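Local atomic coordinates of 4-oxalocrotonate tautomerase (Staphylococcus aureus, PDB entry 2X4K), a protein that belongs to the tautomerase superfamily of small enzymes, whose short beta-alpha-beta chains assemble into oligomers, here a hexamer. Residues A[19-27]-A[38-47]. Residues are numbered along the deposited sequence; the frame is centred on the assembly and turned at random. Where two conformers were deposited one is given.
Sequences LKNLVSEVT and RQAIHVVIEE. With ZN (zinc ion), chain E.
T27, on the helix, meets R38, I41 and V43 of the segment 38-47 at once, and following it outward from CB shows how one small side chain can serve both the apolar and the polar sides of a helix-sheet contact. T27 CB itself lies 3.9 Å from R38 NH2. The methyl CG2 of T27, set anti to the backbone N (OG1 chi1 -62°), sits over the centre of the R38 guanidinium, 3.5 Å from R38 CZ, and also touches the CG2 methyl of I41. The guanidinium is reached by an extended arginine chain; its NH1 forms salt bridges with D28 and E31 of helix 16-34, and its NE is hydrogen-bonded to the A56 carbonyl oxygen of a second subunit. The other branch, T27 OG1, donates to V23 O at 2.7 Å, so that this carbonyl, already taken by T27 N, accepts twice. OG1 in turn accepts from a water that also donates to I41 O, a one-water bridge from the helix to the residue just before strand 42-48, while V43 CG2 closes on OG1 from the strand. Farther along, aliphatic side chains make up most of the contact: V23 CG2 rests 3.6 Å from I45 CD1, and L19 CD2 and L22 CD2 also lie against that methyl. The axes of 19-27 and 42-47, at 144° between their N-to-C directions, belong to the beta-alpha-beta unit of the tautomerase fold. H42 faces away from the helix, and its NE2 binds zinc. No hydrogen bond joins the two segments directly; methyl packing and the water bridge link them, and D28 and E31 probably balance the charge of R38 beside the T27 methyl.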
loop_
_atom_site.group_PDB
_atom_site.type_symbol
_atom_site.label_atom_id
_atom_site.label_comp_id
_atom_site.label_asym_id
_atom_site.label_seq_id
_atom_site.Cartn_x
_atom_site.Cartn_y
_atom_site.Cartn_z
ATOM N N LEU A 19 -14.252 14.571 -3.628
ATOM C CA LEU A 19 -13.506 13.873 -2.565
ATOM C C LEU A 19 -14.415 13.540 -1.386
ATOM O O LEU A 19 -14.423 12.410 -0.893
ATOM C CB LEU A 19 -12.347 14.740 -2.036
ATOM C CG LEU A 19 -11.058 14.937 -2.840
ATOM C CD1 LEU A 19 -10.163 15.977 -2.172
ATOM C CD2 LEU A 19 -10.314 13.626 -2.997
ATOM N N LYS A 20 -15.171 14.538 -0.938
ATOM C CA LYS A 20 -16.092 14.382 0.188
ATOM C C LYS A 20 -17.084 13.252 -0.096
ATOM O O LYS A 20 -17.280 12.358 0.729
ATOM C CB LYS A 20 -16.848 15.692 0.432
ATOM C CG LYS A 20 -17.783 15.655 1.625
ATOM C CD LYS A 20 -18.324 17.043 1.927
ATOM C CE LYS A 20 -19.437 16.988 2.954
ATOM N NZ LYS A 20 -20.688 16.442 2.371
ATOM N N ASN A 21 -17.678 13.290 -1.281
ATOM C CA ASN A 21 -18.659 12.297 -1.680
ATOM C C ASN A 21 -18.034 10.922 -1.863
ATOM O O ASN A 21 -18.639 9.925 -1.486
ATOM C CB ASN A 21 -19.371 12.731 -2.960
ATOM C CG ASN A 21 -20.234 13.950 -2.754
ATOM O OD1 ASN A 21 -20.680 14.236 -1.642
ATOM N ND2 ASN A 21 -20.466 14.683 -3.826
ATOM N N LEU A 22 -16.834 10.863 -2.436
ATOM C CA LEU A 22 -16.127 9.597 -2.586
ATOM C C LEU A 22 -15.937 8.923 -1.230
ATOM O O LEU A 22 -16.211 7.730 -1.071
ATOM C CB LEU A 22 -14.779 9.852 -3.260
ATOM C CG LEU A 22 -13.837 8.671 -3.448
ATOM C CD1 LEU A 22 -14.453 7.600 -4.328
ATOM C CD2 LEU A 22 -12.512 9.174 -4.028
ATOM N N VAL A 23 -15.470 9.681 -0.243
ATOM C CA VAL A 23 -15.258 9.110 1.087
ATOM C C VAL A 23 -16.571 8.588 1.680
ATOM O O VAL A 23 -16.611 7.490 2.229
ATOM C CB VAL A 23 -14.574 10.123 2.045
ATOM C CG1 VAL A 23 -14.590 9.625 3.483
ATOM C CG2 VAL A 23 -13.150 10.378 1.591
ATOM N N SER A 24 -17.649 9.359 1.563
ATOM C CA SER A 24 -18.925 8.932 2.125
ATOM C C SER A 24 -19.511 7.722 1.403
ATOM O O SER A 24 -19.946 6.767 2.044
ATOM C CB SER A 24 -19.928 10.086 2.103
ATOM O OG SER A 24 -21.111 9.747 2.806
ATOM N N GLU A 25 -19.517 7.760 0.074
ATOM C CA GLU A 25 -20.145 6.697 -0.721
ATOM C C GLU A 25 -19.332 5.406 -0.690
ATOM O O GLU A 25 -19.912 4.319 -0.670
ATOM C CB GLU A 25 -20.376 7.153 -2.155
ATOM C CG GLU A 25 -21.334 8.342 -2.265
ATOM C CD GLU A 25 -22.765 7.989 -2.638
ATOM O OE1 GLU A 25 -23.113 6.793 -2.736
ATOM O OE2 GLU A 25 -23.552 8.936 -2.853
ATOM N N VAL A 26 -18.000 5.489 -0.699
ATOM C CA VAL A 26 -17.174 4.291 -0.564
ATOM C C VAL A 26 -17.418 3.655 0.807
ATOM O O VAL A 26 -17.480 2.430 0.940
ATOM C CB VAL A 26 -15.678 4.607 -0.777
ATOM C CG1 VAL A 26 -14.800 3.483 -0.237
ATOM C CG2 VAL A 26 -15.392 4.859 -2.260
ATOM N N THR A 27 -17.551 4.490 1.832
ATOM C CA THR A 27 -17.849 3.984 3.173
ATOM C C THR A 27 -19.199 3.271 3.189
ATOM O O THR A 27 -19.303 2.171 3.722
ATOM C CB THR A 27 -17.781 5.119 4.206
ATOM O OG1 THR A 27 -16.453 5.641 4.226
ATOM C CG2 THR A 27 -18.115 4.633 5.599
ATOM N N ARG A 38 -19.765 1.117 10.807
ATOM C CA ARG A 38 -19.347 2.296 10.068
ATOM C C ARG A 38 -18.166 3.010 10.730
ATOM O O ARG A 38 -17.289 3.516 10.047
ATOM C CB ARG A 38 -20.508 3.265 9.884
ATOM C CG ARG A 38 -20.252 4.273 8.791
ATOM C CD ARG A 38 -21.394 5.230 8.601
ATOM N NE ARG A 38 -21.092 6.203 7.555
ATOM C CZ ARG A 38 -21.306 6.018 6.252
ATOM N NH1 ARG A 38 -21.827 4.891 5.797
ATOM N NH2 ARG A 38 -20.985 6.966 5.384
ATOM N N GLN A 39 -18.138 3.028 12.060
ATOM C CA GLN A 39 -17.078 3.715 12.804
ATOM C C GLN A 39 -15.699 3.059 12.646
ATOM O O GLN A 39 -14.682 3.642 13.026
ATOM C CB GLN A 39 -17.436 3.817 14.294
ATOM C CG GLN A 39 -17.550 2.483 15.043
ATOM C CD GLN A 39 -18.977 1.952 15.120
ATOM O OE1 GLN A 39 -19.744 2.038 14.158
ATOM N NE2 GLN A 39 -19.331 1.383 16.270
ATOM N N ALA A 40 -15.676 1.843 12.112
ATOM C CA ALA A 40 -14.435 1.112 11.900
ATOM C C ALA A 40 -13.949 1.196 10.453
ATOM O O ALA A 40 -12.950 0.556 10.114
ATOM C CB ALA A 40 -14.637 -0.344 12.284
ATOM N N ILE A 41 -14.636 1.973 9.608
ATOM C CA ILE A 41 -14.300 2.038 8.184
ATOM C C ILE A 41 -13.519 3.319 7.918
ATOM O O ILE A 41 -14.007 4.418 8.181
ATOM C CB ILE A 41 -15.553 2.004 7.288
ATOM C CG1 ILE A 41 -16.340 0.712 7.526
ATOM C CG2 ILE A 41 -15.149 2.120 5.813
ATOM C CD1 ILE A 41 -17.718 0.693 6.869
ATOM N N HIS A 42 -12.317 3.156 7.375
ATOM C CA HIS A 42 -11.375 4.242 7.149
ATOM C C HIS A 42 -11.090 4.363 5.667
ATOM O O HIS A 42 -10.924 3.349 4.993
ATOM C CB HIS A 42 -10.077 3.939 7.887
ATOM C CG HIS A 42 -10.288 3.592 9.321
ATOM N ND1 HIS A 42 -10.730 2.354 9.728
ATOM C CD2 HIS A 42 -10.142 4.328 10.445
ATOM C CE1 HIS A 42 -10.830 2.335 11.044
ATOM N NE2 HIS A 42 -10.485 3.522 11.504
ATOM N N VAL A 43 -11.006 5.592 5.165
ATOM C CA VAL A 43 -10.723 5.827 3.759
ATOM C C VAL A 43 -9.597 6.838 3.619
ATOM O O VAL A 43 -9.615 7.890 4.256
ATOM C CB VAL A 43 -11.964 6.324 2.994
ATOM C CG1 VAL A 43 -11.638 6.560 1.514
ATOM C CG2 VAL A 43 -13.108 5.344 3.149
ATOM N N VAL A 44 -8.623 6.508 2.780
ATOM C CA VAL A 44 -7.550 7.408 2.410
ATOM C C VAL A 44 -7.543 7.560 0.899
ATOM O O VAL A 44 -7.644 6.568 0.182
ATOM C CB VAL A 44 -6.185 6.866 2.869
ATOM C CG1 VAL A 44 -5.043 7.736 2.345
ATOM C CG2 VAL A 44 -6.148 6.747 4.395
ATOM N N ILE A 45 -7.428 8.805 0.447
ATOM C CA ILE A 45 -7.342 9.116 -0.969
ATOM C C ILE A 45 -5.926 9.583 -1.286
ATOM O O ILE A 45 -5.385 10.461 -0.609
ATOM C CB ILE A 45 -8.342 10.215 -1.367
ATOM C CG1 ILE A 45 -9.763 9.843 -0.940
ATOM C CG2 ILE A 45 -8.312 10.433 -2.872
ATOM C CD1 ILE A 45 -10.712 11.013 -0.971
ATOM N N GLU A 46 -5.324 8.977 -2.306
ATOM C CA GLU A 46 -4.019 9.376 -2.805
ATOM C C GLU A 46 -4.186 9.822 -4.237
ATOM O O GLU A 46 -4.522 9.015 -5.098
ATOM C CB GLU A 46 -3.039 8.211 -2.767
ATOM C CG GLU A 46 -2.750 7.688 -1.387
ATOM C CD GLU A 46 -1.616 6.698 -1.400
ATOM O OE1 GLU A 46 -1.741 5.656 -2.079
ATOM O OE2 GLU A 46 -0.577 6.981 -0.764
ATOM N N GLU A 47 -3.946 11.101 -4.495
ATOM C CA GLU A 47 -4.048 11.630 -5.843
ATOM C C GLU A 47 -2.721 11.431 -6.575
ATOM O O GLU A 47 -1.644 11.549 -5.980
ATOM C CB GLU A 47 -4.480 13.098 -5.810
ATOM C CG GLU A 47 -5.921 13.275 -5.329
ATOM C CD GLU A 47 -6.410 14.716 -5.386
ATOM O OE1 GLU A 47 -6.427 15.370 -4.330
ATOM O OE2 GLU A 47 -6.784 15.198 -6.474
HETATM ZN ZN ZN E . -10.135 3.992 13.445
HETATM O O HOH W 1 -14.671 6.381 6.244
HETATM O O HOH W 2 -10.135 6.369 13.611
#